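PDB 3KWK: putative NADH dehydrogenase/NAD(P)H nitroreductase from Bacteroides thetaiotaomicron VPI-5482, which binds flavin mononucleotide and, as a member of the nitroreductase family, probably uses it to catalyse oxidoreductase chemistry. Local coordinates for residues I35-R40 with E113-G118; W54-V59 with S102-N107; S67-L72 with M77-R82; E132-Y137 with I144-V149. One frame throughout, in Å; residues are numbered along the deposited sequence. Where two conformers were deposited one is given.

Contact 1: I35-R40 with E113-G118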
loop_
_atom_site.group_PDB
_atom_site.type_symbol
_atom_site.label_atom_id
_atom_site.label_comp_id
_atom_site.label_asym_id
_atom_site.label_seq_id
_atom_site.Cartn_x
_atom_site.Cartn_y
_atom_site.Cartn_z
ATOM N N ILE A 35 -0.197 -18.010 -6.627
ATOM C CA ILE A 35 -0.379 -17.740 -5.212
ATOM C C ILE A 35 0.963 -17.443 -4.534
ATOM O O ILE A 35 1.071 -16.500 -3.744
ATOM C CB ILE A 35 -1.119 -18.905 -4.491
ATOM C CG1 ILE A 35 -2.505 -19.080 -5.111
ATOM C CG2 ILE A 35 -1.305 -18.581 -3.014
ATOM C CD1 ILE A 35 -3.293 -20.325 -4.668
ATOM N N ASP A 36 1.971 -18.252 -4.867
ATOM C CA ASP A 36 3.319 -18.054 -4.302
ATOM C C ASP A 36 3.890 -16.675 -4.626
ATOM O O ASP A 36 4.424 -15.998 -3.757
ATOM C CB ASP A 36 4.269 -19.154 -4.768
ATOM C CG ASP A 36 3.869 -20.593 -4.308
ATOM O OD1 ASP A 36 3.127 -20.728 -3.319
ATOM O OD2 ASP A 36 4.321 -21.611 -4.964
ATOM N N LEU A 37 3.693 -16.239 -5.875
ATOM C CA LEU A 37 4.161 -14.926 -6.308
ATOM C C LEU A 37 3.396 -13.778 -5.650
ATOM O O LEU A 37 3.968 -12.733 -5.351
ATOM C CB LEU A 37 4.143 -14.840 -7.841
ATOM C CG LEU A 37 5.305 -15.556 -8.537
ATOM C CD1 LEU A 37 4.991 -15.799 -10.044
ATOM C CD2 LEU A 37 6.606 -14.764 -8.377
HETATM N N MSE A 38 2.100 -13.957 -5.433
HETATM C CA MSE A 38 1.319 -12.937 -4.684
HETATM C C MSE A 38 1.918 -12.770 -3.277
HETATM O O MSE A 38 2.048 -11.655 -2.793
HETATM C CB MSE A 38 -0.162 -13.342 -4.615
HETATM C CG MSE A 38 -0.827 -13.213 -5.916
HETATM SE SE MSE A 38 -2.643 -14.054 -5.913
HETATM C CE MSE A 38 -3.298 -12.830 -4.764
ATOM N N LEU A 39 2.208 -13.869 -2.585
ATOM C CA LEU A 39 2.798 -13.809 -1.235
ATOM C C LEU A 39 4.184 -13.152 -1.259
ATOM O O LEU A 39 4.480 -12.303 -0.393
ATOM C CB LEU A 39 2.848 -15.226 -0.634
ATOM C CG LEU A 39 1.461 -15.852 -0.368
ATOM C CD1 LEU A 39 1.593 -17.354 -0.147
ATOM C CD2 LEU A 39 0.789 -15.231 0.811
ATOM N N ARG A 40 5.015 -13.516 -2.232
ATOM C CA ARG A 40 6.312 -12.883 -2.381
ATOM C C ARG A 40 6.168 -11.391 -2.624
ATOM O O ARG A 40 6.960 -10.590 -2.100
ATOM C CB ARG A 40 7.076 -13.541 -3.519
ATOM C CG ARG A 40 8.467 -13.034 -3.772
ATOM C CD ARG A 40 9.093 -13.879 -4.865
ATOM N NE ARG A 40 9.899 -14.978 -4.315
ATOM C CZ ARG A 40 9.408 -16.140 -3.869
ATOM N NH1 ARG A 40 8.104 -16.391 -3.921
ATOM N NH2 ARG A 40 10.226 -17.066 -3.378
ATOM N N GLU A 113 -3.581 -8.677 -10.185
ATOM C CA GLU A 113 -3.945 -8.046 -11.436
ATOM C C GLU A 113 -2.971 -8.411 -12.565
ATOM O O GLU A 113 -3.378 -8.689 -13.711
ATOM C CB GLU A 113 -4.012 -6.551 -11.272
ATOM C CG GLU A 113 -4.424 -5.766 -12.537
ATOM C CD GLU A 113 -5.878 -5.962 -12.928
ATOM O OE1 GLU A 113 -6.720 -5.860 -12.051
ATOM O OE2 GLU A 113 -6.124 -6.206 -14.102
ATOM N N SER A 114 -1.683 -8.411 -12.242
ATOM C CA SER A 114 -0.636 -8.637 -13.258
ATOM C C SER A 114 -0.603 -10.049 -13.846
ATOM O O SER A 114 -0.023 -10.265 -14.872
ATOM C CB SER A 114 0.778 -8.343 -12.684
ATOM O OG SER A 114 1.236 -9.359 -11.781
HETATM N N MSE A 115 -1.237 -10.995 -13.150
HETATM C CA MSE A 115 -1.273 -12.412 -13.520
HETATM C C MSE A 115 -2.689 -12.841 -13.935
HETATM O O MSE A 115 -3.028 -14.010 -13.941
HETATM C CB MSE A 115 -0.763 -13.277 -12.358
HETATM C CG MSE A 115 0.743 -12.982 -12.063
HETATM SE SE MSE A 115 1.473 -14.137 -10.739
HETATM C CE MSE A 115 0.737 -13.311 -9.210
ATOM N N GLY A 116 -3.497 -11.865 -14.344
ATOM C CA GLY A 116 -4.795 -12.163 -14.896
ATOM C C GLY A 116 -5.849 -12.575 -13.882
ATOM O O GLY A 116 -6.904 -13.081 -14.254
ATOM N N LEU A 117 -5.562 -12.342 -12.611
ATOM C CA LEU A 117 -6.475 -12.644 -11.531
ATOM C C LEU A 117 -7.229 -11.396 -11.112
ATOM O O LEU A 117 -6.930 -10.268 -11.535
ATOM C CB LEU A 117 -5.690 -13.244 -10.331
ATOM C CG LEU A 117 -4.984 -14.582 -10.639
ATOM C CD1 LEU A 117 -3.999 -14.919 -9.489
ATOM C CD2 LEU A 117 -5.983 -15.726 -10.898
ATOM N N GLY A 118 -8.236 -11.623 -10.290
ATOM C CA GLY A 118 -8.990 -10.549 -9.661
ATOM C C GLY A 118 -8.929 -10.756 -8.158
ATOM O O GLY A 118 -8.934 -11.877 -7.679
#

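Contact 2: W54-V59 with S102-N107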
loop_
_atom_site.group_PDB
_atom_site.type_symbol
_atom_site.label_atom_id
_atom_site.label_comp_id
_atom_site.label_asym_id
_atom_site.label_seq_id
_atom_site.Cartn_x
_atom_site.Cartn_y
_atom_site.Cartn_z
ATOM N N TRP A 54 4.430 -8.518 8.992
ATOM C CA TRP A 54 3.349 -9.243 8.305
ATOM C C TRP A 54 3.346 -10.738 8.529
ATOM O O TRP A 54 4.399 -11.364 8.676
ATOM C CB TRP A 54 3.352 -8.932 6.822
ATOM C CG TRP A 54 4.711 -8.896 6.239
ATOM C CD1 TRP A 54 5.566 -9.926 6.111
ATOM C CD2 TRP A 54 5.409 -7.732 5.793
ATOM N NE1 TRP A 54 6.755 -9.516 5.564
ATOM C CE2 TRP A 54 6.693 -8.151 5.398
ATOM C CE3 TRP A 54 5.080 -6.375 5.713
ATOM C CZ2 TRP A 54 7.628 -7.261 4.840
ATOM C CZ3 TRP A 54 6.006 -5.507 5.183
ATOM C CH2 TRP A 54 7.272 -5.944 4.802
ATOM N N GLU A 55 2.150 -11.292 8.565
ATOM C CA GLU A 55 1.865 -12.716 8.597
ATOM C C GLU A 55 0.709 -12.957 7.642
ATOM O O GLU A 55 -0.287 -12.220 7.693
ATOM C CB GLU A 55 1.496 -13.157 10.041
ATOM C CG GLU A 55 2.594 -12.919 11.103
ATOM C CD GLU A 55 3.809 -13.843 11.001
ATOM O OE1 GLU A 55 3.787 -14.886 10.319
ATOM O OE2 GLU A 55 4.833 -13.470 11.624
ATOM N N PHE A 56 0.814 -13.986 6.782
ATOM C CA PHE A 56 -0.236 -14.245 5.809
ATOM C C PHE A 56 -0.859 -15.607 6.050
ATOM O O PHE A 56 -0.146 -16.609 6.197
ATOM C CB PHE A 56 0.344 -14.224 4.391
ATOM C CG PHE A 56 1.087 -12.948 4.087
ATOM C CD1 PHE A 56 0.392 -11.820 3.668
ATOM C CD2 PHE A 56 2.450 -12.850 4.304
ATOM C CE1 PHE A 56 1.058 -10.628 3.416
ATOM C CE2 PHE A 56 3.112 -11.663 4.080
ATOM C CZ PHE A 56 2.427 -10.562 3.633
ATOM N N VAL A 57 -2.183 -15.654 6.088
ATOM C CA VAL A 57 -2.894 -16.944 6.193
ATOM C C VAL A 57 -3.545 -17.167 4.830
ATOM O O VAL A 57 -4.386 -16.402 4.404
ATOM C CB VAL A 57 -3.916 -17.000 7.326
ATOM C CG1 VAL A 57 -4.567 -18.390 7.475
ATOM C CG2 VAL A 57 -3.304 -16.568 8.667
ATOM N N VAL A 58 -3.136 -18.241 4.169
ATOM C CA VAL A 58 -3.720 -18.651 2.902
ATOM C C VAL A 58 -4.831 -19.618 3.223
ATOM O O VAL A 58 -4.563 -20.669 3.776
ATOM C CB VAL A 58 -2.675 -19.349 1.997
ATOM C CG1 VAL A 58 -3.380 -19.814 0.689
ATOM C CG2 VAL A 58 -1.466 -18.403 1.790
ATOM N N VAL A 59 -6.074 -19.249 2.927
ATOM C CA VAL A 59 -7.222 -20.060 3.303
ATOM C C VAL A 59 -7.788 -20.725 2.035
ATOM O O VAL A 59 -8.244 -20.030 1.117
ATOM C CB VAL A 59 -8.330 -19.259 4.008
ATOM C CG1 VAL A 59 -9.530 -20.162 4.349
ATOM C CG2 VAL A 59 -7.794 -18.589 5.327
ATOM N N SER A 102 -0.861 -2.640 4.965
ATOM C CA SER A 102 -1.614 -2.012 3.851
ATOM C C SER A 102 -0.748 -1.945 2.593
ATOM O O SER A 102 -1.242 -2.187 1.477
ATOM C CB SER A 102 -1.990 -0.595 4.260
ATOM O OG SER A 102 -3.028 -0.613 5.222
ATOM N N ALA A 103 0.542 -1.625 2.750
ATOM C CA ALA A 103 1.444 -1.645 1.596
ATOM C C ALA A 103 1.591 -3.101 1.043
ATOM O O ALA A 103 1.583 -3.306 -0.160
ATOM C CB ALA A 103 2.828 -1.023 1.965
ATOM N N ALA A 104 1.652 -4.078 1.956
ATOM C CA ALA A 104 1.748 -5.497 1.575
ATOM C C ALA A 104 0.481 -5.899 0.826
ATOM O O ALA A 104 0.536 -6.573 -0.216
ATOM C CB ALA A 104 1.958 -6.426 2.793
ATOM N N ALA A 105 -0.665 -5.487 1.359
ATOM C CA ALA A 105 -1.914 -5.831 0.718
ATOM C C ALA A 105 -1.989 -5.239 -0.680
ATOM O O ALA A 105 -2.465 -5.906 -1.597
ATOM C CB ALA A 105 -3.100 -5.353 1.574
ATOM N N GLN A 106 -1.515 -4.009 -0.847
ATOM C CA GLN A 106 -1.589 -3.362 -2.156
ATOM C C GLN A 106 -0.668 -4.106 -3.129
ATOM O O GLN A 106 -1.018 -4.322 -4.304
ATOM C CB GLN A 106 -1.171 -1.882 -2.106
ATOM C CG GLN A 106 -1.121 -1.159 -3.456
ATOM C CD GLN A 106 -2.427 -1.113 -4.190
ATOM O OE1 GLN A 106 -3.469 -1.565 -3.667
ATOM N NE2 GLN A 106 -2.411 -0.540 -5.402
ATOM N N ASN A 107 0.519 -4.537 -2.687
ATOM C CA ASN A 107 1.358 -5.397 -3.542
ATOM C C ASN A 107 0.646 -6.683 -3.968
ATOM O O ASN A 107 0.792 -7.122 -5.104
ATOM C CB ASN A 107 2.651 -5.746 -2.841
ATOM C CG ASN A 107 3.682 -4.650 -2.931
ATOM O OD1 ASN A 107 3.479 -3.610 -3.588
ATOM N ND2 ASN A 107 4.834 -4.890 -2.274
#

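Contact 3: S67-L72 with M77-R82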
loop_
_atom_site.group_PDB
_atom_site.type_symbol
_atom_site.label_atom_id
_atom_site.label_comp_id
_atom_site.label_asym_id
_atom_site.label_seq_id
_atom_site.Cartn_x
_atom_site.Cartn_y
_atom_site.Cartn_z
ATOM N N SER A 67 -17.837 -20.016 6.252
ATOM C CA SER A 67 -18.154 -19.590 7.612
ATOM C C SER A 67 -17.782 -18.110 7.793
ATOM O O SER A 67 -18.561 -17.322 8.327
ATOM C CB SER A 67 -17.464 -20.479 8.653
ATOM O OG SER A 67 -18.043 -21.771 8.643
HETATM N N MSE A 68 -16.611 -17.730 7.286
HETATM C CA MSE A 68 -16.239 -16.326 7.273
HETATM C C MSE A 68 -17.161 -15.460 6.441
HETATM O O MSE A 68 -17.468 -14.333 6.827
HETATM C CB MSE A 68 -14.754 -16.143 6.874
HETATM C CG MSE A 68 -13.818 -16.661 7.975
HETATM SE SE MSE A 68 -11.944 -16.212 7.543
HETATM C CE MSE A 68 -11.802 -17.440 6.187
ATOM N N ALA A 69 -17.555 -15.967 5.274
ATOM C CA ALA A 69 -18.482 -15.253 4.403
ATOM C C ALA A 69 -19.746 -14.930 5.186
ATOM O O ALA A 69 -20.257 -13.836 5.114
ATOM C CB ALA A 69 -18.829 -16.094 3.179
ATOM N N ALA A 70 -20.249 -15.900 5.928
ATOM C CA ALA A 70 -21.534 -15.699 6.620
ATOM C C ALA A 70 -21.416 -14.604 7.701
ATOM O O ALA A 70 -22.337 -13.804 7.939
ATOM C CB ALA A 70 -21.997 -16.999 7.241
ATOM N N ALA A 71 -20.256 -14.558 8.340
ATOM C CA ALA A 71 -20.041 -13.715 9.496
ATOM C C ALA A 71 -19.507 -12.315 9.140
ATOM O O ALA A 71 -19.627 -11.389 9.933
ATOM C CB ALA A 71 -19.096 -14.443 10.497
ATOM N N LEU A 72 -18.918 -12.135 7.957
ATOM C CA LEU A 72 -18.359 -10.846 7.566
ATOM C C LEU A 72 -19.336 -10.095 6.643
ATOM O O LEU A 72 -19.854 -10.663 5.662
ATOM C CB LEU A 72 -17.021 -11.055 6.854
ATOM C CG LEU A 72 -15.933 -11.623 7.730
ATOM C CD1 LEU A 72 -14.711 -12.064 6.919
ATOM C CD2 LEU A 72 -15.510 -10.591 8.775
HETATM N N MSE A 77 -18.558 -12.537 -1.085
HETATM C CA MSE A 77 -17.956 -13.201 -2.229
HETATM C C MSE A 77 -16.981 -14.313 -1.879
HETATM O O MSE A 77 -16.524 -15.069 -2.740
HETATM C CB MSE A 77 -17.287 -12.188 -3.167
HETATM C CG MSE A 77 -15.912 -11.617 -2.780
HETATM SE SE MSE A 77 -15.920 -10.542 -1.157
HETATM C CE MSE A 77 -16.655 -8.915 -1.894
ATOM N N LEU A 78 -16.611 -14.426 -0.604
ATOM C CA LEU A 78 -15.857 -15.613 -0.178
ATOM C C LEU A 78 -16.531 -16.953 -0.549
ATOM O O LEU A 78 -15.837 -17.935 -0.683
ATOM C CB LEU A 78 -15.636 -15.583 1.327
ATOM C CG LEU A 78 -14.550 -14.612 1.822
ATOM C CD1 LEU A 78 -14.646 -14.430 3.343
ATOM C CD2 LEU A 78 -13.157 -15.155 1.440
ATOM N N THR A 79 -17.856 -17.005 -0.684
ATOM C CA THR A 79 -18.531 -18.249 -1.008
ATOM C C THR A 79 -18.247 -18.638 -2.464
ATOM O O THR A 79 -18.392 -19.807 -2.839
ATOM C CB THR A 79 -20.052 -18.191 -0.754
ATOM O OG1 THR A 79 -20.649 -17.199 -1.605
ATOM C CG2 THR A 79 -20.358 -17.938 0.730
ATOM N N GLN A 80 -17.791 -17.700 -3.287
ATOM C CA GLN A 80 -17.466 -18.073 -4.673
ATOM C C GLN A 80 -15.982 -18.049 -4.977
ATOM O O GLN A 80 -15.553 -18.298 -6.108
ATOM C CB GLN A 80 -18.291 -17.264 -5.684
ATOM C CG GLN A 80 -18.170 -15.812 -5.624
ATOM C CD GLN A 80 -19.013 -15.172 -6.704
ATOM O OE1 GLN A 80 -18.561 -15.055 -7.811
ATOM N NE2 GLN A 80 -20.237 -14.748 -6.370
ATOM N N ALA A 81 -15.171 -17.769 -3.959
ATOM C CA ALA A 81 -13.731 -17.803 -4.071
ATOM C C ALA A 81 -13.226 -19.194 -3.671
ATOM O O ALA A 81 -13.735 -19.801 -2.708
ATOM C CB ALA A 81 -13.094 -16.692 -3.114
ATOM N N ARG A 82 -12.235 -19.712 -4.385
ATOM C CA ARG A 82 -11.548 -20.953 -3.982
ATOM C C ARG A 82 -10.535 -20.713 -2.861
ATOM O O ARG A 82 -10.182 -21.629 -2.161
ATOM C CB ARG A 82 -10.743 -21.550 -5.151
ATOM C CG ARG A 82 -11.495 -22.088 -6.290
ATOM C CD ARG A 82 -12.131 -23.422 -5.955
ATOM N NE ARG A 82 -12.879 -23.830 -7.109
ATOM C CZ ARG A 82 -12.425 -24.672 -8.027
ATOM N NH1 ARG A 82 -11.222 -25.217 -7.881
ATOM N NH2 ARG A 82 -13.193 -24.970 -9.053
#

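Contact 4: E132-Y137 with I144-V149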
loop_
_atom_site.group_PDB
_atom_site.type_symbol
_atom_site.label_atom_id
_atom_site.label_comp_id
_atom_site.label_asym_id
_atom_site.label_seq_id
_atom_site.Cartn_x
_atom_site.Cartn_y
_atom_site.Cartn_z
ATOM N N GLU A 132 -12.326 -10.450 15.165
ATOM C CA GLU A 132 -12.613 -11.642 15.990
ATOM C C GLU A 132 -13.102 -12.833 15.161
ATOM O O GLU A 132 -12.716 -13.952 15.436
ATOM C CB GLU A 132 -13.619 -11.293 17.087
ATOM C CG GLU A 132 -14.059 -12.482 17.962
ATOM C CD GLU A 132 -12.914 -13.243 18.666
ATOM O OE1 GLU A 132 -11.855 -12.643 19.027
ATOM O OE2 GLU A 132 -13.115 -14.466 18.892
ATOM N N VAL A 133 -13.931 -12.602 14.146
ATOM C CA VAL A 133 -14.334 -13.663 13.207
ATOM C C VAL A 133 -13.110 -14.338 12.631
ATOM O O VAL A 133 -13.003 -15.567 12.652
ATOM C CB VAL A 133 -15.250 -13.125 12.084
ATOM C CG1 VAL A 133 -15.477 -14.161 10.973
ATOM C CG2 VAL A 133 -16.574 -12.671 12.686
ATOM N N VAL A 134 -12.210 -13.525 12.074
ATOM C CA VAL A 134 -11.029 -14.026 11.414
ATOM C C VAL A 134 -10.162 -14.756 12.417
ATOM O O VAL A 134 -9.672 -15.835 12.133
ATOM C CB VAL A 134 -10.241 -12.897 10.702
ATOM C CG1 VAL A 134 -8.879 -13.434 10.185
ATOM C CG2 VAL A 134 -11.128 -12.280 9.594
ATOM N N ARG A 135 -10.012 -14.194 13.618
ATOM C CA ARG A 135 -9.204 -14.835 14.672
ATOM C C ARG A 135 -9.739 -16.213 15.011
ATOM O O ARG A 135 -8.991 -17.187 15.141
ATOM C CB ARG A 135 -9.183 -13.954 15.916
ATOM C CG ARG A 135 -8.443 -14.567 17.103
ATOM C CD ARG A 135 -8.304 -13.568 18.267
ATOM N NE ARG A 135 -7.913 -12.199 17.797
ATOM C CZ ARG A 135 -6.711 -11.870 17.304
ATOM N NH1 ARG A 135 -5.719 -12.728 17.262
ATOM N NH2 ARG A 135 -6.480 -10.639 16.914
ATOM N N LYS A 136 -11.065 -16.334 15.080
ATOM C CA LYS A 136 -11.718 -17.574 15.466
ATOM C C LYS A 136 -11.405 -18.657 14.424
ATOM O O LYS A 136 -11.069 -19.773 14.785
ATOM C CB LYS A 136 -13.235 -17.350 15.659
ATOM C CG LYS A 136 -14.063 -18.623 15.821
ATOM C CD LYS A 136 -15.566 -18.391 15.648
ATOM C CE LYS A 136 -16.342 -19.667 15.982
ATOM N NZ LYS A 136 -17.741 -19.364 16.301
ATOM N N TYR A 137 -11.553 -18.351 13.140
ATOM C CA TYR A 137 -11.483 -19.361 12.099
ATOM C C TYR A 137 -10.059 -19.699 11.693
ATOM O O TYR A 137 -9.783 -20.805 11.203
ATOM C CB TYR A 137 -12.360 -18.950 10.894
ATOM C CG TYR A 137 -13.802 -19.159 11.231
ATOM C CD1 TYR A 137 -14.316 -20.447 11.341
ATOM C CD2 TYR A 137 -14.611 -18.108 11.558
ATOM C CE1 TYR A 137 -15.640 -20.662 11.727
ATOM C CE2 TYR A 137 -15.959 -18.309 11.941
ATOM C CZ TYR A 137 -16.441 -19.586 12.025
ATOM O OH TYR A 137 -17.767 -19.820 12.391
ATOM N N ILE A 144 -1.395 -11.182 16.897
ATOM C CA ILE A 144 -1.508 -11.182 15.439
ATOM C C ILE A 144 -2.863 -10.637 15.034
ATOM O O ILE A 144 -3.878 -11.267 15.295
ATOM C CB ILE A 144 -1.284 -12.585 14.851
ATOM C CG1 ILE A 144 0.048 -13.193 15.290
ATOM C CG2 ILE A 144 -1.334 -12.574 13.300
ATOM C CD1 ILE A 144 1.356 -12.355 15.032
ATOM N N LEU A 145 -2.856 -9.455 14.433
ATOM C CA LEU A 145 -4.082 -8.735 14.132
ATOM C C LEU A 145 -4.375 -8.768 12.644
ATOM O O LEU A 145 -3.520 -8.404 11.845
ATOM C CB LEU A 145 -3.973 -7.283 14.620
ATOM C CG LEU A 145 -3.607 -7.134 16.090
ATOM C CD1 LEU A 145 -3.629 -5.647 16.458
ATOM C CD2 LEU A 145 -4.498 -7.960 17.048
ATOM N N PRO A 146 -5.612 -9.105 12.262
ATOM C CA PRO A 146 -5.904 -9.184 10.814
ATOM C C PRO A 146 -6.270 -7.829 10.221
ATOM O O PRO A 146 -7.179 -7.187 10.727
ATOM C CB PRO A 146 -7.103 -10.155 10.755
ATOM C CG PRO A 146 -7.780 -10.018 12.052
ATOM C CD PRO A 146 -6.719 -9.651 13.068
ATOM N N LEU A 147 -5.536 -7.396 9.190
ATOM C CA LEU A 147 -5.849 -6.184 8.488
ATOM C C LEU A 147 -7.016 -6.396 7.530
ATOM O O LEU A 147 -7.986 -5.665 7.586
ATOM C CB LEU A 147 -4.653 -5.623 7.712
ATOM C CG LEU A 147 -4.958 -4.407 6.859
ATOM C CD1 LEU A 147 -5.254 -3.235 7.749
ATOM C CD2 LEU A 147 -3.765 -4.077 5.918
ATOM N N CYS A 148 -6.924 -7.407 6.677
ATOM C CA CYS A 148 -7.905 -7.564 5.621
ATOM C C CYS A 148 -7.907 -9.011 5.151
ATOM O O CYS A 148 -6.897 -9.752 5.298
ATOM C CB CYS A 148 -7.644 -6.556 4.479
ATOM S SG CYS A 148 -6.044 -6.781 3.672
ATOM N N VAL A 149 -9.043 -9.364 4.557
ATOM C CA VAL A 149 -9.260 -10.637 3.932
ATOM C C VAL A 149 -9.343 -10.365 2.438
ATOM O O VAL A 149 -10.175 -9.561 1.981
ATOM C CB VAL A 149 -10.563 -11.312 4.427
ATOM C CG1 VAL A 149 -10.761 -12.621 3.682
ATOM C CG2 VAL A 149 -10.526 -11.582 5.968
#

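Contact 1: I35-R40 with E113-G118
Met115 meets two neighbouring residues of helix 32-43, Leu37 and Met38, in an interface made wholly of apolar groups; both methionines are selenomethionines. Its SE lies 4.0 Å from Leu37 CD1, and the two side chains cross at about a right angle. Its terminal CE reaches further, to 3.6 Å from Met38 CG, because the chain is extended up to SE and then bends at chi3 (-78°), turning the methyl toward the helix. Met38 bends at its own chi3 and brings SE to 3.9 Å from Leu117 CD1, one branch of that leucine. Long, unbranched and flexible, methionine suits this place: the backbones stay well apart, with Met38 CA and Met115 CA 9.2 Å from each other.

The backbone on the other side is a helix end. Helix 97-114 closes in a Schellman motif, with Leu117 N bonded to Ala112 O and Gly116 N to Glu113 O at 3.2 Å. Gly116 takes the C-prime position with positive phi (75°), a conformation easy for a residue without a side chain. The turn sets Met115 and Leu117 on either side of this glycine in sequence, both with CB directed at helix 32-43, before strand 118-123 begins.

Polar links lie at the margin: Lys34 NZ bonds Met115 O, and Ser114 OG bonds Asn10 ND2 of the second subunit. Thr8 of that subunit packs on Leu37.

Contact 2: W54-V59 with S102-N107
Ala104, on helix 97-114, meets the rings of Trp54 and Phe56 on strand 54-59, where a long helix packs against an outermost strand of this chain's antiparallel sheet in the FMN-binding nitroreductase fold. The strand pairs through its backbone with strand 83-90, and a parallel strand of the second subunit carries the sheet on across the dimer interface.

Along the helix, Ser102 comes first; it turns its hydroxyl back to Tyr98 O, so that a buried polar group is satisfied within its own helix. Two residues on, Ala104 carries the contact. Its CB points at the strand and lies 4.3 Å from Trp54 CE3, approaching that ring obliquely. With CG anti to the carbonyl carbon (chi1 -54°), the Phe56 ring extends toward the helix with CZ foremost: Ala104 CB sits at its edge, near the ring plane, 4.2 Å from CZ. The small methyl suits a place where two large aromatic rings already converge from the strand, Trp54 CA and Ala104 CA being 7.9 Å apart. Trp54 also packs on Met43 and on Ser47, while Phe56 packs on Leu39 and Met43 of helix 32-43.

Further along, Gln106 and Asn107 turn to other partners. Asn107 ND2 holds Ala41 O, and Asn107 OD1 accepts a bond from Gln106 of the second subunit, so both ends of this buried amide are engaged. The reciprocal bond across the interface runs from Gln106 NE2 to Asn107 OD1 of that subunit.

Contact 3: S67-L72 with M77-R82
Leu78 faces back onto the helix that precedes it, its side chain lying against Met68 and Ala69 of helix 62-71 and Leu72 just after it. The helix end is followed by a short link and then by a 3-10 segment that runs through residues 77-79 and folds back beside the last helical turns, ahead of strand 83-90. The backbones come close, with Ala69 CA only 5.3 Å from Leu78 CA, and a bare methyl at Ala69 permits that approach.

Leu78 presents two levels of its side chain. Near the root, its CB meets Ala69 CB at 3.7 Å. Farther out, CD1 lies over the helix backbone, 3.9 Å from the CB of Met68, a selenomethionine, and 4.3 Å from Leu72 CD1. Branched leucine thus touches three residues of the helix end, while Val149 and Pro151 of strand 144-153 also pack on it.

The CB of Met77, also a selenomethionine, points away from the helix, and the residue touches FMN, so this turn lines the flavin pocket. Thr79 lies at the exposed margin with chi1 at 63°; OG1 bonds Lys76 O, and the methyl CG2 is left against Ala69 CB, a tight 3.4 Å carbon pair.

Contact 4: E132-Y137 with I144-V149
Helix 132-137 lies across strand 144-149 at 119° between their N-to-C directions, the axes 8.4 Å apart at their closest, with Val134 CA and Pro146 CA the nearest pair. It is a helix-on-sheet packing in the nitroreductase fold: helix 128-138 covers strand 144-153, which runs inside the antiparallel sheet between strands 83-90 and 118-123. A classic beta bulge, with Leu147 and Cys148 both opposite Val87, interrupts the strand midway between the contacting residues Pro146 and Val149.

Val134 is the apolar centre. Its CG1 meets Pro146 CB at 3.8 Å, while CG2 reaches Val149 CG2 at 3.7 Å, so the two branches of one valine serve residues before and after the bulge. Compact, beta-branched valine suits so close a helix face, and Pro146 presents CB and CG of its ring to it. Ile86 of strand 83-90 adds to the same apolar layer.

Arg135 supplies the polar part. Its CB does not point at the strand, but the chain runs out with CG and CD extended and then bends at chi3, which carries the guanidinium to the strand. NH2 lies 3.3 Å from Leu145 CD2, a methyl at the edge of the guanidinium, the two side chains running side by side in the same direction. End-on, NH1 and NH2 both hydrogen-bond Ile144 O at 3.1 Å, from the same face of the carbonyl plane; the angles at the hydrogens are 143° and 141°, and NH2 stands above that plane.

How the contacts relate
Contact 2 lies nearest the chain's centre and is wholly buried, a methyl against two aromatic rings. Contact 1 shares helix 97-114 with it, at that helix's far end, and is likewise purely apolar; the two join where Leu39 packs on Phe56 and Val58. Contacts 3 and 4 lie farther out; contact 3 has exposed Thr79 at its margin, contact 4 works in part through the partly exposed Arg135, and they meet where Met68 and Ser67 touch Tyr137. Contact 4 alone has hydrogen bonds across its segments. Contacts 2 and 4 reach the same sheet, and Ala105 packs on Cys148 between them. Contacts 1, 2 and 4 touch the second subunit; contact 3 instead borders the flavin.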